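PDB 5CWM: designed helical repeat protein from Synthetic construct, which has no known natural function, being a computationally designed protein whose helical repeats stack into an all-helical array. Local coordinates for residues K49-A54 / E61-A66; L103-L108 / A158-R163; D116-L121 / P174-R179; V164-E169 / Q218-E223; L190-A195 / E205-V210. One frame throughout, in Å; residues are numbered along the deposited sequence.

Interaction 1 of 5, residues K49-A54 / E61-A66; sequences KVLEQA and EVALRA
V50 and V62 meet methyl to methyl, V50 CG1 to V62 CG1 at 3.6 Å, their side chains crossing at about a right angle. In both valines CG1 lies anti to the backbone N, which brings it forward beside the carbonyl carbon and into the gap between the helices. The other methyl contacts involve alanines. L51 lays CD1 on A63 CB at 3.6 Å, and L51 CB faces A66 CB at 4.1 Å. A54 CB sits 4.0 Å from A63 CB. Methyls also rest on backbone: A54 CB is 3.9 Å from A63 N, and A66 CB is 4.0 Å from L51 N. With alanines at these points the axes of the two segments approach to 8.3 Å, in an antiparallel pair at 160°. This is a helical hairpin of consecutive helices, 30-57 and 60-84. Helix 3-27 lies against V50 and V62, with E6, P3 and L7. Helix 87-114 packs against L51 and A63 through L103, V107 and L110.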
# COMPACT_ATOMS: atom_id res chain seq x y z
N LYS A 49 13.57 -0.69 8.86
CA LYS A 49 14.34 -1.37 9.90
C LYS A 49 13.42 -1.97 10.96
O LYS A 49 13.57 -3.13 11.36
CB LYS A 49 15.35 -0.41 10.54
CG LYS A 49 16.42 0.09 9.59
CD LYS A 49 17.32 1.11 10.26
CE LYS A 49 18.34 1.67 9.29
NZ LYS A 49 19.19 2.73 9.92
N VAL A 50 12.46 -1.16 11.40
CA VAL A 50 11.47 -1.59 12.38
C VAL A 50 10.68 -2.79 11.87
O VAL A 50 10.41 -3.74 12.61
CB VAL A 50 10.49 -0.45 12.74
CG1 VAL A 50 9.39 -0.96 13.66
CG2 VAL A 50 11.24 0.70 13.40
N LEU A 51 10.31 -2.75 10.59
CA LEU A 51 9.66 -3.89 9.95
C LEU A 51 10.54 -5.14 10.00
O LEU A 51 10.07 -6.23 10.34
CB LEU A 51 9.31 -3.56 8.49
CG LEU A 51 8.99 -4.75 7.59
CD1 LEU A 51 7.69 -5.42 8.01
CD2 LEU A 51 8.92 -4.32 6.14
N GLU A 52 11.81 -4.96 9.67
CA GLU A 52 12.76 -6.07 9.62
C GLU A 52 12.96 -6.71 10.99
O GLU A 52 13.10 -7.93 11.08
CB GLU A 52 14.10 -5.60 9.06
CG GLU A 52 14.08 -5.32 7.56
CD GLU A 52 15.37 -4.70 7.06
OE1 GLU A 52 16.22 -4.35 7.90
OE2 GLU A 52 15.53 -4.58 5.83
N GLN A 53 12.97 -5.91 12.04
CA GLN A 53 13.10 -6.47 13.39
C GLN A 53 11.76 -7.06 13.83
O GLN A 53 11.72 -7.97 14.67
CB GLN A 53 13.58 -5.42 14.39
CG GLN A 53 12.54 -4.40 14.81
CD GLN A 53 13.01 -3.51 15.94
OE1 GLN A 53 14.14 -3.65 16.42
NE2 GLN A 53 12.16 -2.59 16.37
N ALA A 54 10.67 -6.56 13.26
CA ALA A 54 9.34 -7.06 13.57
C ALA A 54 9.13 -8.44 12.94
O ALA A 54 8.34 -9.24 13.44
CB ALA A 54 8.27 -6.09 13.09
N GLU A 61 1.58 -6.50 14.01
CA GLU A 61 1.03 -5.16 14.20
C GLU A 61 2.09 -4.08 13.98
O GLU A 61 1.87 -3.13 13.22
CB GLU A 61 0.44 -5.03 15.61
CG GLU A 61 -0.24 -3.70 15.88
CD GLU A 61 -0.86 -3.63 17.26
OE1 GLU A 61 -0.65 -4.58 18.05
OE2 GLU A 61 -1.56 -2.64 17.56
N VAL A 62 3.23 -4.24 14.64
CA VAL A 62 4.35 -3.32 14.49
C VAL A 62 4.80 -3.24 13.04
O VAL A 62 5.08 -2.16 12.51
CB VAL A 62 5.54 -3.74 15.38
CG1 VAL A 62 6.66 -2.72 15.29
CG2 VAL A 62 5.09 -3.93 16.82
N ALA A 63 4.85 -4.40 12.39
CA ALA A 63 5.21 -4.50 10.98
C ALA A 63 4.25 -3.69 10.12
O ALA A 63 4.67 -2.89 9.28
CB ALA A 63 5.22 -5.95 10.55
N LEU A 64 2.95 -3.90 10.34
CA LEU A 64 1.91 -3.20 9.59
C LEU A 64 2.03 -1.69 9.76
O LEU A 64 1.97 -0.94 8.79
CB LEU A 64 0.53 -3.67 10.04
CG LEU A 64 -0.67 -2.99 9.38
CD1 LEU A 64 -0.69 -3.26 7.88
CD2 LEU A 64 -1.97 -3.44 10.03
N ARG A 65 2.19 -1.26 11.01
CA ARG A 65 2.36 0.16 11.30
C ARG A 65 3.57 0.73 10.57
O ARG A 65 3.51 1.82 9.99
CB ARG A 65 2.50 0.39 12.81
CG ARG A 65 1.54 1.43 13.37
CD ARG A 65 1.64 2.74 12.60
NE ARG A 65 0.62 3.70 13.02
CZ ARG A 65 0.36 4.83 12.37
NH1 ARG A 65 -0.59 5.64 12.82
NH2 ARG A 65 1.03 5.14 11.27
N ALA A 66 4.67 -0.01 10.60
CA ALA A 66 5.90 0.40 9.93
C ALA A 66 5.69 0.57 8.43
O ALA A 66 6.11 1.57 7.84
CB ALA A 66 7.01 -0.60 10.20

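Interaction 2 of 5, residues L103-L108 / A158-R163; sequences LAKRVL and ARLAKR
L108 reaches between L160 and R163 and gives one methyl to each. Its CG is anti to the backbone N (chi1 176°), which sends the branch across to helix 144-170. L108 CD1 lies 3.6 Å from L160 CB and 3.8 Å from L160 CD1; the two leucines lie aslant to each other. L108 CD2 lies over one face of the R163 guanidinium, 3.6 Å above its plane and off centre toward the rim. The arginine chain bends at chi3 (56°), which turns its flat end back over the leucine. K105 adds its aliphatic part: K105 CG is 4.3 Å from L160 CD1. Its charged end comes near R163, with K105 NZ 5.3 Å from R163 NH1. The two segments run nearly parallel, 11° apart, with their axes 12.0 Å apart, so long side chains do the bridging. Putting an alanine at L108 would probably open a gap beside L160 and leave that guanidinium face without its methyl. R163 also forms a salt bridge from NH2 to E112. The charge is thus paired through NH2, while one face of the group carries the L108 methyl. That carboxylate probably eases the nearness of K105 as well.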
# COMPACT_ATOMS: atom_id res chain seq x y z
N LEU A 103 6.84 -4.90 0.78
CA LEU A 103 6.93 -4.90 2.24
C LEU A 103 5.57 -5.23 2.86
O LEU A 103 5.48 -5.98 3.83
CB LEU A 103 7.44 -3.55 2.76
CG LEU A 103 8.88 -3.17 2.43
CD1 LEU A 103 9.32 -1.97 3.25
CD2 LEU A 103 9.82 -4.35 2.64
N ALA A 104 4.52 -4.66 2.28
CA ALA A 104 3.16 -4.95 2.72
C ALA A 104 2.84 -6.43 2.50
O ALA A 104 2.15 -7.05 3.30
CB ALA A 104 2.16 -4.07 1.99
N LYS A 105 3.36 -6.98 1.40
CA LYS A 105 3.21 -8.42 1.15
C LYS A 105 3.92 -9.23 2.23
O LYS A 105 3.41 -10.27 2.68
CB LYS A 105 3.75 -8.79 -0.24
CG LYS A 105 3.56 -10.25 -0.59
CD LYS A 105 4.13 -10.59 -1.96
CE LYS A 105 3.96 -12.06 -2.28
NZ LYS A 105 4.53 -12.41 -3.61
N ARG A 106 5.09 -8.77 2.64
CA ARG A 106 5.84 -9.42 3.72
C ARG A 106 5.06 -9.37 5.03
O ARG A 106 5.08 -10.31 5.82
CB ARG A 106 7.22 -8.78 3.88
CG ARG A 106 8.14 -9.01 2.69
CD ARG A 106 9.37 -8.11 2.73
NE ARG A 106 10.29 -8.46 3.81
CZ ARG A 106 11.48 -7.91 3.97
NH1 ARG A 106 11.91 -6.98 3.13
NH2 ARG A 106 12.26 -8.28 4.99
N VAL A 107 4.36 -8.26 5.25
CA VAL A 107 3.47 -8.14 6.41
C VAL A 107 2.34 -9.16 6.30
O VAL A 107 1.97 -9.79 7.29
CB VAL A 107 2.89 -6.72 6.53
CG1 VAL A 107 1.65 -6.71 7.41
CG2 VAL A 107 3.93 -5.78 7.09
N LEU A 108 1.81 -9.32 5.09
CA LEU A 108 0.76 -10.30 4.85
C LEU A 108 1.21 -11.71 5.21
O LEU A 108 0.54 -12.40 5.98
CB LEU A 108 0.31 -10.25 3.38
CG LEU A 108 -0.73 -11.26 2.90
CD1 LEU A 108 -1.62 -10.62 1.86
CD2 LEU A 108 -0.08 -12.51 2.31
N ALA A 158 -5.74 -7.94 -5.15
CA ALA A 158 -6.98 -8.67 -5.36
C ALA A 158 -6.76 -10.16 -5.20
O ALA A 158 -7.61 -10.87 -4.66
CB ALA A 158 -7.55 -8.36 -6.74
N ARG A 159 -5.60 -10.64 -5.65
CA ARG A 159 -5.27 -12.06 -5.57
C ARG A 159 -4.89 -12.48 -4.16
O ARG A 159 -5.22 -13.58 -3.72
CB ARG A 159 -4.14 -12.38 -6.55
CG ARG A 159 -3.82 -13.86 -6.67
CD ARG A 159 -3.07 -14.15 -7.96
NE ARG A 159 -3.87 -13.78 -9.13
CZ ARG A 159 -3.42 -13.82 -10.39
NH1 ARG A 159 -2.18 -14.21 -10.64
NH2 ARG A 159 -4.22 -13.47 -11.39
N LEU A 160 -4.21 -11.59 -3.44
CA LEU A 160 -3.80 -11.87 -2.06
C LEU A 160 -5.02 -11.90 -1.14
O LEU A 160 -5.02 -12.58 -0.10
CB LEU A 160 -2.80 -10.83 -1.58
CG LEU A 160 -1.43 -10.81 -2.27
CD1 LEU A 160 -0.56 -9.70 -1.71
CD2 LEU A 160 -0.74 -12.16 -2.13
N ALA A 161 -6.05 -11.15 -1.53
CA ALA A 161 -7.31 -11.15 -0.78
C ALA A 161 -7.90 -12.55 -0.69
O ALA A 161 -8.56 -12.89 0.29
CB ALA A 161 -8.30 -10.19 -1.43
N LYS A 162 -7.64 -13.37 -1.71
CA LYS A 162 -8.06 -14.76 -1.69
C LYS A 162 -7.33 -15.53 -0.58
O LYS A 162 -7.94 -16.32 0.13
CB LYS A 162 -7.80 -15.43 -3.04
CG LYS A 162 -7.87 -16.95 -3.00
CD LYS A 162 -7.80 -17.58 -4.38
CE LYS A 162 -9.05 -17.29 -5.18
NZ LYS A 162 -9.10 -18.04 -6.46
N ARG A 163 -6.03 -15.28 -0.45
CA ARG A 163 -5.24 -15.91 0.60
C ARG A 163 -5.73 -15.47 1.98
O ARG A 163 -5.81 -16.29 2.91
CB ARG A 163 -3.76 -15.57 0.44
CG ARG A 163 -3.11 -16.22 -0.78
CD ARG A 163 -1.68 -15.73 -0.96
NE ARG A 163 -0.86 -15.95 0.23
CZ ARG A 163 0.43 -15.63 0.31
NH1 ARG A 163 1.05 -15.09 -0.73
NH2 ARG A 163 1.10 -15.86 1.43

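Interaction 3 of 5, residues D116-L121 / P174-R179; sequences DPEVAL and PEVARR
The E118 carboxylate comes near V176 by one oxygen, E118 OE2, 4.1 Å from V176 CG2. The glutamate chain bends at chi2 (80°), which carries its end toward the valine although its first bond does not point there. A second flat group, the R178 guanidinium, is engaged within its own helix. The E175 carboxylate lies at its edge and in its plane, in a salt bridge of 3.2 Å from R178 NH2 to E175 OE2. The oxygen is met on its syn side, 34° out of the carboxylate plane. The rest of the contact is apolar. V176 turns CG1 to P117, 3.9 Å from P117 CB, and to L121, 4.1 Å from L121 CD2. L121 CD2 also lies 3.6 Å from R179 CG, the two side chains crossing at about a right angle. R179 therefore contributes its aliphatic stem. D116 is the N-cap of helix 117-141, its OD1 accepting a weak bond from V119 N. The two helix starts run side by side, 10° apart in direction. Helix 144-170 packs against both, with V164 on A120 and A168 on V176 and A177. Helix 87-114 lies against V119 and A120, while L121 also rests on A180 and L183 of helix 174-198.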
# COMPACT_ATOMS: atom_id res chain seq x y z
N ASP A 116 -2.88 -14.17 11.85
CA ASP A 116 -3.57 -12.92 12.16
C ASP A 116 -4.31 -12.39 10.94
O ASP A 116 -3.74 -11.64 10.14
CB ASP A 116 -2.58 -11.88 12.68
CG ASP A 116 -3.25 -10.78 13.48
OD1 ASP A 116 -4.42 -10.44 13.19
OD2 ASP A 116 -2.61 -10.24 14.41
N PRO A 117 -5.59 -12.77 10.79
CA PRO A 117 -6.42 -12.41 9.63
C PRO A 117 -6.62 -10.91 9.46
O PRO A 117 -6.60 -10.41 8.34
CB PRO A 117 -7.75 -13.11 9.93
CG PRO A 117 -7.77 -13.30 11.40
CD PRO A 117 -6.34 -13.55 11.79
N GLU A 118 -6.83 -10.20 10.57
CA GLU A 118 -7.08 -8.76 10.52
C GLU A 118 -5.89 -8.00 9.95
O GLU A 118 -6.05 -7.16 9.06
CB GLU A 118 -7.42 -8.23 11.92
CG GLU A 118 -8.71 -8.79 12.52
CD GLU A 118 -8.53 -10.17 13.11
OE1 GLU A 118 -7.37 -10.61 13.29
OE2 GLU A 118 -9.55 -10.83 13.40
N VAL A 119 -4.71 -8.30 10.47
CA VAL A 119 -3.48 -7.65 10.02
C VAL A 119 -3.21 -7.95 8.54
O VAL A 119 -2.74 -7.09 7.81
CB VAL A 119 -2.27 -8.09 10.87
CG1 VAL A 119 -0.97 -7.54 10.31
CG2 VAL A 119 -2.46 -7.64 12.31
N ALA A 120 -3.52 -9.17 8.12
CA ALA A 120 -3.38 -9.56 6.72
C ALA A 120 -4.33 -8.75 5.83
O ALA A 120 -3.94 -8.27 4.76
CB ALA A 120 -3.62 -11.05 6.55
N LEU A 121 -5.57 -8.62 6.29
CA LEU A 121 -6.58 -7.85 5.59
C LEU A 121 -6.13 -6.40 5.42
O LEU A 121 -6.16 -5.85 4.31
CB LEU A 121 -7.91 -7.90 6.34
CG LEU A 121 -9.10 -7.16 5.73
CD1 LEU A 121 -9.52 -7.82 4.42
CD2 LEU A 121 -10.26 -7.12 6.71
N PRO A 174 -15.81 -15.47 9.40
CA PRO A 174 -16.63 -15.09 8.24
C PRO A 174 -16.59 -13.59 7.94
O PRO A 174 -16.68 -13.20 6.78
CB PRO A 174 -18.04 -15.52 8.66
CG PRO A 174 -17.83 -16.57 9.69
CD PRO A 174 -16.60 -16.15 10.44
N GLU A 175 -16.47 -12.78 8.98
CA GLU A 175 -16.45 -11.32 8.83
C GLU A 175 -15.25 -10.85 8.01
O GLU A 175 -15.40 -10.08 7.06
CB GLU A 175 -16.45 -10.64 10.20
CG GLU A 175 -16.32 -9.13 10.15
CD GLU A 175 -17.52 -8.46 9.50
OE1 GLU A 175 -18.62 -9.06 9.50
OE2 GLU A 175 -17.36 -7.33 8.98
N VAL A 176 -14.07 -11.33 8.37
CA VAL A 176 -12.84 -10.96 7.68
C VAL A 176 -12.87 -11.44 6.23
O VAL A 176 -12.37 -10.77 5.34
CB VAL A 176 -11.60 -11.54 8.40
CG1 VAL A 176 -10.32 -11.14 7.67
CG2 VAL A 176 -11.56 -11.06 9.84
N ALA A 177 -13.47 -12.61 6.01
CA ALA A 177 -13.59 -13.16 4.67
C ALA A 177 -14.52 -12.32 3.80
O ALA A 177 -14.21 -12.01 2.65
CB ALA A 177 -14.08 -14.60 4.73
N ARG A 178 -15.66 -11.95 4.37
CA ARG A 178 -16.63 -11.13 3.66
C ARG A 178 -16.04 -9.76 3.33
O ARG A 178 -16.21 -9.24 2.22
CB ARG A 178 -17.91 -10.96 4.49
CG ARG A 178 -19.03 -10.25 3.75
CD ARG A 178 -20.06 -9.70 4.72
NE ARG A 178 -19.47 -8.72 5.63
CZ ARG A 178 -19.30 -7.44 5.34
NH1 ARG A 178 -19.68 -6.97 4.16
NH2 ARG A 178 -18.75 -6.62 6.23
N ARG A 179 -15.33 -9.19 4.30
CA ARG A 179 -14.67 -7.91 4.09
C ARG A 179 -13.57 -8.04 3.04
O ARG A 179 -13.28 -7.09 2.31
CB ARG A 179 -14.09 -7.39 5.41
CG ARG A 179 -13.40 -6.04 5.31
CD ARG A 179 -14.33 -4.98 4.75
NE ARG A 179 -13.67 -3.68 4.61
CZ ARG A 179 -13.01 -3.30 3.52
NH1 ARG A 179 -12.93 -4.10 2.47
NH2 ARG A 179 -12.44 -2.10 3.48

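Interaction 4 of 5, residues V164-E169 / Q218-E223; sequences VLELAE and QERVKE
E169 and L165 of helix 144-170 meet R220 and V221 of helix 201-226 in a mixed contact, a salt bridge beside an apolar pair, near the C-terminal end of the array. The bridge runs from E169 OE2 to R220 NH2 at 2.7 Å. Carboxylate and guanidinium planes are turned 60° apart, and the side chains cross at about a right angle. R220 bends at chi3 (65°), and L165 CD2 lies over the centre of one guanidinium face, 4.2 Å above it. The other leucine methyl, L165 CD1, packs on V221 CG2 at 3.6 Å. Such pairing of alternate, nearly parallel helices, the axes of the two segments here 11.4 Å apart, belongs to alpha-helical repeat architecture. A glutamine in place of E169 would probably leave the R220 charge without its close anionic mate, since E166 OE2 stands farther off, 4.2 Å from R220 NH1. Helix 174-198 packs on the apolar side, where V181 touches both L165 and V221.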
# COMPACT_ATOMS: atom_id res chain seq x y z
N VAL A 164 -6.06 -14.19 2.11
CA VAL A 164 -6.63 -13.68 3.35
C VAL A 164 -7.94 -14.38 3.67
O VAL A 164 -8.20 -14.74 4.82
CB VAL A 164 -6.85 -12.15 3.28
CG1 VAL A 164 -7.74 -11.68 4.42
CG2 VAL A 164 -5.52 -11.44 3.30
N LEU A 165 -8.76 -14.58 2.64
CA LEU A 165 -10.03 -15.29 2.79
C LEU A 165 -9.78 -16.73 3.24
O LEU A 165 -10.55 -17.28 4.03
CB LEU A 165 -10.81 -15.27 1.48
CG LEU A 165 -12.23 -15.85 1.47
CD1 LEU A 165 -13.11 -15.02 0.56
CD2 LEU A 165 -12.23 -17.30 1.03
N GLU A 166 -8.72 -17.33 2.73
CA GLU A 166 -8.35 -18.70 3.08
C GLU A 166 -7.94 -18.78 4.54
O GLU A 166 -8.31 -19.72 5.24
CB GLU A 166 -7.22 -19.20 2.17
CG GLU A 166 -7.64 -19.41 0.72
CD GLU A 166 -6.46 -19.64 -0.20
OE1 GLU A 166 -5.30 -19.59 0.28
OE2 GLU A 166 -6.68 -19.88 -1.40
N LEU A 167 -7.17 -17.80 5.00
CA LEU A 167 -6.79 -17.73 6.40
C LEU A 167 -8.02 -17.55 7.29
O LEU A 167 -8.15 -18.18 8.34
CB LEU A 167 -5.79 -16.60 6.64
CG LEU A 167 -5.27 -16.44 8.07
CD1 LEU A 167 -4.52 -17.69 8.51
CD2 LEU A 167 -4.40 -15.21 8.19
N ALA A 168 -8.93 -16.70 6.83
CA ALA A 168 -10.15 -16.40 7.57
C ALA A 168 -11.04 -17.64 7.71
O ALA A 168 -11.58 -17.90 8.79
CB ALA A 168 -10.93 -15.28 6.88
N GLU A 169 -11.17 -18.41 6.63
CA GLU A 169 -11.98 -19.62 6.67
C GLU A 169 -11.24 -20.75 7.37
O GLU A 169 -11.84 -21.74 7.78
CB GLU A 169 -12.40 -20.04 5.26
CG GLU A 169 -11.26 -20.55 4.39
CD GLU A 169 -11.74 -21.06 3.04
OE1 GLU A 169 -12.96 -21.02 2.79
OE2 GLU A 169 -10.89 -21.49 2.23
N GLN A 218 -17.51 -15.03 -3.37
CA GLN A 218 -18.82 -14.80 -2.78
C GLN A 218 -19.49 -16.13 -2.46
O GLN A 218 -20.07 -16.31 -1.39
CB GLN A 218 -19.70 -13.97 -3.73
CG GLN A 218 -21.12 -13.75 -3.22
CD GLN A 218 -21.17 -12.93 -1.95
OE1 GLN A 218 -20.29 -12.10 -1.69
NE2 GLN A 218 -22.21 -13.14 -1.15
N GLU A 219 -19.40 -17.06 -3.40
CA GLU A 219 -19.95 -18.40 -3.23
C GLU A 219 -19.19 -19.16 -2.15
O GLU A 219 -19.79 -19.96 -1.41
CB GLU A 219 -19.91 -19.17 -4.55
CG GLU A 219 -20.62 -18.47 -5.69
CD GLU A 219 -20.51 -19.23 -7.00
OE1 GLU A 219 -20.97 -18.71 -8.03
OE2 GLU A 219 -19.97 -20.36 -6.99
N ARG A 220 -17.89 -18.92 -2.05
CA ARG A 220 -17.08 -19.57 -1.01
C ARG A 220 -17.47 -19.09 0.39
O ARG A 220 -17.64 -19.90 1.30
CB ARG A 220 -15.59 -19.32 -1.26
CG ARG A 220 -15.07 -19.93 -2.55
CD ARG A 220 -13.56 -19.82 -2.64
NE ARG A 220 -12.89 -20.61 -1.60
CZ ARG A 220 -11.57 -20.72 -1.48
NH1 ARG A 220 -10.77 -20.09 -2.33
NH2 ARG A 220 -11.05 -21.45 -0.51
N VAL A 221 -17.59 -17.78 0.55
CA VAL A 221 -18.01 -17.19 1.82
C VAL A 221 -19.42 -17.65 2.16
O VAL A 221 -19.73 -17.94 3.32
CB VAL A 221 -17.95 -15.65 1.79
CG1 VAL A 221 -18.60 -15.06 3.03
CG2 VAL A 221 -16.52 -15.18 1.67
N LYS A 222 -20.27 -17.74 1.14
CA LYS A 222 -21.61 -18.27 1.30
C LYS A 222 -21.55 -19.69 1.88
O LYS A 222 -22.25 -20.01 2.84
CB LYS A 222 -22.36 -18.27 -0.03
CG LYS A 222 -23.82 -18.66 0.06
CD LYS A 222 -24.46 -18.71 -1.32
CE LYS A 222 -24.28 -17.40 -2.06
NZ LYS A 222 -24.84 -17.45 -3.44
N GLU A 223 -20.69 -20.51 1.29
CA GLU A 223 -20.48 -21.88 1.77
C GLU A 223 -20.01 -21.89 3.22
O GLU A 223 -20.44 -22.73 4.01
CB GLU A 223 -19.45 -22.59 0.89
CG GLU A 223 -19.11 -24.00 1.34
CD GLU A 223 -17.89 -24.56 0.63
OE1 GLU A 223 -17.12 -23.77 0.05
OE2 GLU A 223 -17.71 -25.80 0.66

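Interaction 5 of 5, residues L190-A195 / E205-V210; sequences LLERIA and ERAERV
R206 is the first residue of 205-210 to touch L191, and it does so with the base of its side chain. R206 CB is 3.7 Å from L191 CD1, and the R206 backbone C is equally close to that methyl. Beyond CB the arginine leads away, its chain extended from CG to NE, so that only its root lies against the leucine. A207 comes next. A207 CB meets L191 CB at 3.8 Å, and E192 CG lies 4.2 Å from A207 CB. This is also where the backbones are nearest, the CA atoms of L191 and A207 being 5.3 Å apart. V210 closes the series, with V210 CG2 3.7 Å from L191 CD1. One leucine methyl is thus shared by R206 and V210. The L191 CG lies anti to the carbonyl carbon (chi1 -65°), which sets CD1 over this stretch of helix. The helices are consecutive and the two segments antiparallel, at 158° with their axes 8.6 Å apart. L151 of helix 144-170 also touches L191 and R206, and A158 of the same helix touches V210. Between the segments the contact is apolar, one leucine laid on a small alanine and its neighbours. It is therefore held by apolar packing alone, and the charged ends of E192 and R206 find their salt-bridge partners, R211 and E155, outside it.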
# COMPACT_ATOMS: atom_id res chain seq x y z
N LEU A 190 -12.02 -0.28 -8.84
CA LEU A 190 -10.87 0.55 -9.20
C LEU A 190 -10.46 0.31 -10.65
O LEU A 190 -10.35 1.25 -11.44
CB LEU A 190 -9.69 0.26 -8.27
CG LEU A 190 -8.38 0.96 -8.64
CD1 LEU A 190 -8.55 2.47 -8.63
CD2 LEU A 190 -7.26 0.54 -7.70
N LEU A 191 -10.24 -0.96 -11.00
CA LEU A 191 -9.86 -1.33 -12.36
C LEU A 191 -10.93 -0.92 -13.37
O LEU A 191 -10.61 -0.59 -14.51
CB LEU A 191 -9.59 -2.83 -12.45
CG LEU A 191 -8.41 -3.35 -11.64
CD1 LEU A 191 -8.27 -4.86 -11.80
CD2 LEU A 191 -7.12 -2.65 -12.05
N GLU A 192 -12.19 -0.95 -12.94
CA GLU A 192 -13.29 -0.51 -13.79
C GLU A 192 -13.22 0.99 -14.05
O GLU A 192 -13.46 1.44 -15.16
CB GLU A 192 -14.64 -0.87 -13.15
CG GLU A 192 -15.00 -2.35 -13.24
CD GLU A 192 -16.19 -2.71 -12.38
OE1 GLU A 192 -16.86 -1.79 -11.86
OE2 GLU A 192 -16.46 -3.92 -12.21
N ARG A 193 -12.89 1.75 -13.01
CA ARG A 193 -12.76 3.20 -13.13
C ARG A 193 -11.61 3.54 -14.07
O ARG A 193 -11.75 4.36 -14.98
CB ARG A 193 -12.54 3.84 -11.76
CG ARG A 193 -12.64 5.36 -11.78
CD ARG A 193 -12.07 5.96 -10.51
NE ARG A 193 -10.61 5.82 -10.45
CZ ARG A 193 -9.86 6.25 -9.43
NH1 ARG A 193 -10.42 6.84 -8.39
NH2 ARG A 193 -8.55 6.08 -9.47
N ILE A 194 -10.46 2.90 -13.84
CA ILE A 194 -9.29 3.09 -14.68
C ILE A 194 -9.59 2.73 -16.13
O ILE A 194 -9.15 3.41 -17.06
CB ILE A 194 -8.10 2.25 -14.18
CG1 ILE A 194 -7.77 2.60 -12.73
CG2 ILE A 194 -6.88 2.46 -15.07
CD1 ILE A 194 -6.70 1.73 -12.12
N ALA A 195 -10.37 1.67 -16.32
CA ALA A 195 -10.78 1.25 -17.65
C ALA A 195 -11.71 2.28 -18.29
O ALA A 195 -11.71 2.47 -19.50
CB ALA A 195 -11.45 -0.11 -17.60
N GLU A 205 -9.46 -6.34 -18.98
CA GLU A 205 -9.20 -7.75 -18.76
C GLU A 205 -8.97 -8.06 -17.28
O GLU A 205 -9.58 -8.99 -16.73
CB GLU A 205 -7.98 -8.20 -19.58
CG GLU A 205 -8.08 -7.86 -21.06
CD GLU A 205 -6.83 -8.24 -21.83
OE1 GLU A 205 -5.92 -8.84 -21.22
OE2 GLU A 205 -6.76 -7.94 -23.04
N ARG A 206 -8.11 -7.28 -16.65
CA ARG A 206 -7.82 -7.44 -15.23
C ARG A 206 -9.09 -7.30 -14.40
O ARG A 206 -9.32 -8.07 -13.46
CB ARG A 206 -6.77 -6.42 -14.77
CG ARG A 206 -5.42 -6.57 -15.44
CD ARG A 206 -4.39 -5.63 -14.84
NE ARG A 206 -3.09 -5.72 -15.52
CZ ARG A 206 -2.13 -6.57 -15.17
NH1 ARG A 206 -2.30 -7.40 -14.16
NH2 ARG A 206 -0.98 -6.58 -15.85
N ALA A 207 -9.92 -6.32 -14.76
CA ALA A 207 -11.20 -6.11 -14.08
C ALA A 207 -12.10 -7.33 -14.23
O ALA A 207 -12.80 -7.71 -13.29
CB ALA A 207 -11.89 -4.87 -14.62
N GLU A 208 -12.09 -7.94 -15.41
CA GLU A 208 -12.87 -9.15 -15.66
C GLU A 208 -12.40 -10.29 -14.77
O GLU A 208 -13.21 -10.97 -14.13
CB GLU A 208 -12.78 -9.56 -17.13
CG GLU A 208 -13.42 -8.56 -18.09
CD GLU A 208 -13.28 -8.97 -19.54
OE1 GLU A 208 -12.79 -10.09 -19.80
OE2 GLU A 208 -13.66 -8.18 -20.43
N ARG A 209 -11.08 -10.49 -14.72
CA ARG A 209 -10.49 -11.53 -13.87
C ARG A 209 -10.89 -11.33 -12.41
O ARG A 209 -11.35 -12.27 -11.75
CB ARG A 209 -8.97 -11.53 -14.00
CG ARG A 209 -8.43 -11.70 -15.41
CD ARG A 209 -6.94 -12.01 -15.39
NE ARG A 209 -6.32 -11.81 -16.70
CZ ARG A 209 -5.58 -10.75 -17.01
NH1 ARG A 209 -5.37 -9.80 -16.12
NH2 ARG A 209 -5.04 -10.65 -18.22
N VAL A 210 -10.70 -10.11 -11.91
CA VAL A 210 -11.02 -9.79 -10.53
C VAL A 210 -12.51 -10.01 -10.24
O VAL A 210 -12.87 -10.53 -9.18
CB VAL A 210 -10.63 -8.34 -10.18
CG1 VAL A 210 -11.12 -7.96 -8.79
CG2 VAL A 210 -9.12 -8.16 -10.28

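In the fold
The contacts step along the array from interaction 1, on helices 30-57 and 60-84, to interactions 4 and 5 on the last helix, 201-226. Interactions 1 and 5 join consecutive antiparallel helices; their centres lie 32 Å apart, on opposite sides of the chain's centre. Interactions 2, 3 and 4 join nearly parallel alternate helices. Interactions 2 and 4 share helix 144-170, and interactions 3 and 5 share helix 174-198. The segments of interaction 3 alternate along the chain with those of 2 and 4. It touches both: V107 packs on V119, and A120 on V164. Interactions 1 and 2 meet through L51 and L103. Hairpin and next-but-one contacts thus make one continuous helical stack.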